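PDB 6QDI: PA14 domain-containing protein from Clostridium clariflavum, which binds calcium ions and probably senses biomass sugars as the tandem PA14 part of a membrane-bound, RsgI-type anti-sigma factor. Local coordinates for residues L121-S124 with R130-V133; L108-N113 with G117-E122. All coordinates share one frame; numbering follows the deposited sequence.

Interaction 1: L121-S124 with R130-V133; sequences LEWS and RSIV
Antiparallel strand pairing along one edge of a sheet joins residues 121-124 of strand 117-125 to the short strand 131-132 in the first PA14 domain, reinforced by a salt bridge and an indole contact. W123 and S131 form the hydrogen-bonded pair: W123 N gives its hydrogen to S131 O at 2.9 Å, and S131 N returns one to W123 O. Two residues further on, V133 N reaches L121 O at 3.1 Å, and a water bridges L121 O to V133 O. Beside the neighbouring non-hydrogen-bonded pair, E122 with I132, the carboxylate of E122 turns to R130. That arginine, extended from CG to NE, grips side-on: NH2 to OE1 and NE to OE2, each at 2.9 Å. The two planes are turned 49° apart, and both carboxylate oxygens are met from above their plane. V133 lies over one face of the W123 indole, its CG2 3.9 Å from the centroid of the five-membered ring. With chi1 at 64°, W123 CG sits between backbone N and carbonyl carbon, which turns one indole face to V133. At the ring edge a water accepts from NE1 and also hydrogen-bonds S131 OG. Strand 59-68 flanks 121-124 with backbone hydrogen bonds of E122 with Y64 and S124 with T62; Y64 also meets R130 through a cation-pi contact, while I53 of strand 44-53 packs on W123 and V133.

Interaction 2: L108-N113 with G117-E122; sequences LEYFNN and GFVKLE. With CA (calcium ion), chain D.
Strands 108-113 and 117-122 run antiparallel at 158°, their axes 7.2 Å apart at closest approach, and belong to different sheets, so side chains rather than backbone hydrogen bonds join them. The gap narrows toward the connecting turn: the CA atoms of L108 and L121 are 9.3 Å apart, those of N112 and G117 only 5.4 Å. At the wide end L108 meets V119 and L121 through methyl groups, CD1 of L108 lying 4.3 Å from CD2 of L121. In the middle, V119 CG1 sits over one face of the Y110 ring, displaced toward its rim and 4.2 Å from the centroid, while V119 CB comes up to CD1. Y110 CG is anti to the backbone N (chi1 162°), which carries the ring along the strand to G117, where OH lies 3.3 Å from the CA. The hydroxyl is hydrogen-bonded to the backbone O of D68. Beyond it the amide of N112 splits its work: OD1 binds the calcium ion at 2.4 Å, whereas ND2 passes G117 CA and hydrogen-bonds G115 O. D68, N69, T114 and N116 also bind this ion, so the turn between the strands folds round the metal. The contact thus changes from aliphatic to polar along its length. Oxygen ligands hold the calcium where the two sheets converge, and N112, held through OD1 by the metal and through ND2 by G115 O, sets its amide against the backbone of G117.

Both interactions lie within the first PA14 domain, their centres about 14 Å apart, and share L121 and E122 on strand 117-125. Along the chain, strand 104-113 comes first, then the calcium-binding turn, then strand 117-125, and finally strand 131-132. Interaction 2 spans the two sheets, setting strand 117-125 against strand 104-113 beside the metal; interaction 1 works within one sheet, adding strand 131-132 to the far part of the same strand, away from the annotated sites. L121 contributes its side chain to both contacts and its carbonyl to interaction 1. One long strand therefore connects the calcium site to the distant end of the domain.

Interaction 1: L121-S124 with R130-V133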
loop_
_atom_site.group_PDB
_atom_site.type_symbol
_atom_site.label_atom_id
_atom_site.label_comp_id
_atom_site.label_asym_id
_atom_site.label_seq_id
_atom_site.Cartn_x
_atom_site.Cartn_y
_atom_site.Cartn_z
ATOM N N LEU A 121 -2.623 -4.409 20.255
ATOM C CA LEU A 121 -3.157 -3.252 21.019
ATOM C C LEU A 121 -3.783 -3.714 22.331
ATOM O O LEU A 121 -4.771 -4.474 22.324
ATOM C CB LEU A 121 -4.221 -2.518 20.189
ATOM C CG LEU A 121 -4.840 -1.311 20.872
ATOM C CD1 LEU A 121 -3.843 -0.189 21.049
ATOM C CD2 LEU A 121 -6.071 -0.895 20.088
ATOM N N GLU A 122 -3.200 -3.215 23.413
ATOM C CA GLU A 122 -3.695 -3.462 24.773
ATOM C C GLU A 122 -4.126 -2.163 25.394
ATOM O O GLU A 122 -3.748 -1.057 24.956
ATOM C CB GLU A 122 -2.591 -4.114 25.645
ATOM C CG GLU A 122 -2.154 -5.486 25.162
ATOM C CD GLU A 122 -0.923 -5.905 25.902
ATOM O OE1 GLU A 122 0.174 -5.562 25.442
ATOM O OE2 GLU A 122 -1.053 -6.454 27.023
ATOM N N TRP A 123 -4.878 -2.285 26.495
ATOM C CA TRP A 123 -5.231 -1.132 27.326
ATOM C C TRP A 123 -5.175 -1.506 28.806
ATOM O O TRP A 123 -5.195 -2.671 29.180
ATOM C CB TRP A 123 -6.592 -0.502 26.946
ATOM C CG TRP A 123 -7.827 -1.336 27.133
ATOM C CD1 TRP A 123 -7.926 -2.618 27.633
ATOM C CD2 TRP A 123 -9.150 -0.898 26.882
ATOM N NE1 TRP A 123 -9.238 -3.006 27.632
ATOM C CE2 TRP A 123 -10.013 -1.964 27.180
ATOM C CE3 TRP A 123 -9.681 0.275 26.375
ATOM C CZ2 TRP A 123 -11.392 -1.868 27.006
ATOM C CZ3 TRP A 123 -11.048 0.377 26.211
ATOM C CH2 TRP A 123 -11.885 -0.689 26.501
ATOM N N SER A 124 -5.068 -0.473 29.640
ATOM C CA SER A 124 -5.267 -0.608 31.078
ATOM C C SER A 124 -5.826 0.724 31.606
ATOM O O SER A 124 -5.736 1.788 30.980
ATOM C CB SER A 124 -3.971 -0.953 31.798
ATOM O OG SER A 124 -3.062 0.129 31.802
ATOM N N ARG A 130 -4.621 -4.808 32.620
ATOM C CA ARG A 130 -4.007 -4.759 31.295
ATOM C C ARG A 130 -4.401 -5.974 30.491
ATOM O O ARG A 130 -4.293 -7.118 30.930
ATOM C CB ARG A 130 -2.538 -4.698 31.394
ATOM C CG ARG A 130 -1.836 -4.714 30.045
ATOM C CD ARG A 130 -0.371 -4.452 30.167
ATOM N NE ARG A 130 0.290 -4.605 28.868
ATOM C CZ ARG A 130 1.509 -4.183 28.584
ATOM N NH1 ARG A 130 2.271 -3.593 29.491
ATOM N NH2 ARG A 130 1.996 -4.370 27.380
ATOM N N SER A 131 -4.858 -5.716 29.275
ATOM C CA SER A 131 -5.396 -6.762 28.409
ATOM C C SER A 131 -5.430 -6.270 26.979
ATOM O O SER A 131 -5.470 -5.066 26.731
ATOM C CB SER A 131 -6.837 -7.112 28.829
ATOM O OG SER A 131 -7.699 -6.000 28.714
ATOM N N ILE A 132 -5.494 -7.199 26.032
ATOM C CA ILE A 132 -5.852 -6.870 24.673
ATOM C C ILE A 132 -7.178 -6.117 24.725
ATOM O O ILE A 132 -8.111 -6.492 25.427
ATOM C CB ILE A 132 -5.963 -8.153 23.824
ATOM C CG1 ILE A 132 -4.575 -8.779 23.663
ATOM C CG2 ILE A 132 -6.605 -7.858 22.457
ATOM C CD1 ILE A 132 -3.680 -7.954 22.774
ATOM N N VAL A 133 -7.308 -5.057 23.927
ATOM C CA VAL A 133 -8.584 -4.343 23.873
ATOM C C VAL A 133 -9.605 -5.317 23.286
ATOM O O VAL A 133 -9.397 -5.835 22.189
ATOM C CB VAL A 133 -8.524 -3.063 23.033
ATOM C CG1 VAL A 133 -9.900 -2.427 23.056
ATOM C CG2 VAL A 133 -7.505 -2.102 23.602
HETATM O O HOH W 1 -7.340 -5.107 20.374
HETATM O O HOH W 2 -10.420 -5.455 28.859
#

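Interaction 2: L108-N113 with G117-E122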
loop_
_atom_site.group_PDB
_atom_site.type_symbol
_atom_site.label_atom_id
_atom_site.label_comp_id
_atom_site.label_asym_id
_atom_site.label_seq_id
_atom_site.Cartn_x
_atom_site.Cartn_y
_atom_site.Cartn_z
ATOM N N LEU A 108 -6.025 3.143 13.781
ATOM C CA LEU A 108 -4.702 2.598 14.005
ATOM C C LEU A 108 -4.144 2.272 12.622
ATOM O O LEU A 108 -4.727 1.473 11.896
ATOM C CB LEU A 108 -4.753 1.362 14.889
ATOM C CG LEU A 108 -3.399 0.866 15.471
ATOM C CD1 LEU A 108 -3.635 -0.070 16.641
ATOM C CD2 LEU A 108 -2.494 0.158 14.502
ATOM N N GLU A 109 -3.009 2.894 12.292
ATOM C CA GLU A 109 -2.299 2.622 11.056
ATOM C C GLU A 109 -1.012 1.851 11.372
ATOM O O GLU A 109 -0.369 2.108 12.392
ATOM C CB GLU A 109 -2.001 3.930 10.334
ATOM C CG GLU A 109 -3.249 4.561 9.768
ATOM C CD GLU A 109 -3.104 5.948 9.185
ATOM O OE1 GLU A 109 -2.005 6.529 9.234
ATOM O OE2 GLU A 109 -4.104 6.417 8.600
ATOM N N TYR A 110 -0.660 0.929 10.485
ATOM C CA TYR A 110 0.423 -0.016 10.739
ATOM C C TYR A 110 1.140 -0.331 9.426
ATOM O O TYR A 110 0.482 -0.424 8.375
ATOM C CB TYR A 110 -0.215 -1.319 11.310
ATOM C CG TYR A 110 0.713 -2.502 11.197
ATOM C CD1 TYR A 110 1.731 -2.721 12.108
ATOM C CD2 TYR A 110 0.647 -3.341 10.091
ATOM C CE1 TYR A 110 2.642 -3.748 11.928
ATOM C CE2 TYR A 110 1.581 -4.338 9.867
ATOM C CZ TYR A 110 2.592 -4.531 10.789
ATOM O OH TYR A 110 3.501 -5.528 10.564
ATOM N N PHE A 111 2.450 -0.594 9.490
ATOM C CA PHE A 111 3.141 -1.165 8.347
ATOM C C PHE A 111 4.166 -2.191 8.712
ATOM O O PHE A 111 4.801 -2.107 9.774
ATOM C CB PHE A 111 3.754 -0.084 7.410
ATOM C CG PHE A 111 5.005 0.607 7.923
ATOM C CD1 PHE A 111 6.270 0.088 7.660
ATOM C CD2 PHE A 111 4.931 1.793 8.627
ATOM C CE1 PHE A 111 7.413 0.729 8.082
ATOM C CE2 PHE A 111 6.084 2.449 9.034
ATOM C CZ PHE A 111 7.325 1.933 8.782
ATOM N N ASN A 112 4.401 -3.114 7.780
ATOM C CA ASN A 112 5.545 -4.020 7.788
ATOM C C ASN A 112 6.440 -3.672 6.628
ATOM O O ASN A 112 5.984 -3.639 5.483
ATOM C CB ASN A 112 5.149 -5.477 7.728
ATOM C CG ASN A 112 6.329 -6.382 8.013
ATOM O OD1 ASN A 112 7.277 -5.934 8.639
ATOM N ND2 ASN A 112 6.293 -7.648 7.576
ATOM N N ASN A 113 7.730 -3.447 6.905
ATOM C CA ASN A 113 8.735 -3.158 5.888
ATOM C C ASN A 113 9.856 -4.207 6.003
ATOM O O ASN A 113 10.931 -3.904 6.522
ATOM C CB ASN A 113 9.273 -1.757 6.070
ATOM C CG ASN A 113 10.264 -1.353 4.998
ATOM O OD1 ASN A 113 10.453 -1.996 3.998
ATOM N ND2 ASN A 113 10.876 -0.240 5.216
ATOM N N GLY A 117 6.231 -9.354 10.882
ATOM C CA GLY A 117 5.203 -8.351 11.051
ATOM C C GLY A 117 4.303 -8.745 12.209
ATOM O O GLY A 117 3.828 -9.861 12.249
ATOM N N PHE A 118 4.092 -7.808 13.145
ATOM C CA PHE A 118 3.171 -8.032 14.240
ATOM C C PHE A 118 2.662 -6.686 14.755
ATOM O O PHE A 118 3.358 -5.676 14.661
ATOM C CB PHE A 118 3.768 -8.902 15.357
ATOM C CG PHE A 118 5.075 -8.437 15.931
ATOM C CD1 PHE A 118 5.127 -7.384 16.840
ATOM C CD2 PHE A 118 6.239 -9.137 15.657
ATOM C CE1 PHE A 118 6.335 -6.996 17.420
ATOM C CE2 PHE A 118 7.442 -8.773 16.263
ATOM C CZ PHE A 118 7.492 -7.708 17.119
ATOM N N VAL A 119 1.479 -6.715 15.366
ATOM C CA VAL A 119 0.917 -5.546 15.989
ATOM C C VAL A 119 -0.135 -6.010 16.992
ATOM O O VAL A 119 -1.022 -6.820 16.670
ATOM C CB VAL A 119 0.370 -4.540 14.968
ATOM C CG1 VAL A 119 -0.688 -5.089 14.043
ATOM C CG2 VAL A 119 -0.138 -3.289 15.659
ATOM N N LYS A 120 -0.040 -5.502 18.202
ATOM C CA LYS A 120 -0.948 -5.870 19.283
ATOM C C LYS A 120 -1.318 -4.635 20.075
ATOM O O LYS A 120 -0.417 -3.916 20.528
ATOM C CB LYS A 120 -0.235 -6.874 20.231
ATOM C CG LYS A 120 -1.028 -7.466 21.353
ATOM C CD LYS A 120 -0.232 -8.583 22.054
ATOM C CE LYS A 120 -0.645 -8.924 23.471
ATOM N NZ LYS A 120 -0.029 -10.214 23.835
ATOM N N LEU A 121 -2.623 -4.409 20.255
ATOM C CA LEU A 121 -3.157 -3.252 21.019
ATOM C C LEU A 121 -3.783 -3.714 22.331
ATOM O O LEU A 121 -4.771 -4.474 22.324
ATOM C CB LEU A 121 -4.221 -2.518 20.189
ATOM C CG LEU A 121 -4.840 -1.311 20.872
ATOM C CD1 LEU A 121 -3.843 -0.189 21.049
ATOM C CD2 LEU A 121 -6.071 -0.895 20.088
ATOM N N GLU A 122 -3.200 -3.215 23.413
ATOM C CA GLU A 122 -3.695 -3.462 24.773
ATOM C C GLU A 122 -4.126 -2.163 25.394
ATOM O O GLU A 122 -3.748 -1.057 24.956
ATOM C CB GLU A 122 -2.591 -4.114 25.645
ATOM C CG GLU A 122 -2.154 -5.486 25.162
ATOM C CD GLU A 122 -0.923 -5.905 25.902
ATOM O OE1 GLU A 122 0.174 -5.562 25.442
ATOM O OE2 GLU A 122 -1.053 -6.454 27.023
HETATM CA CA CA D . 9.239 -6.069 9.924
#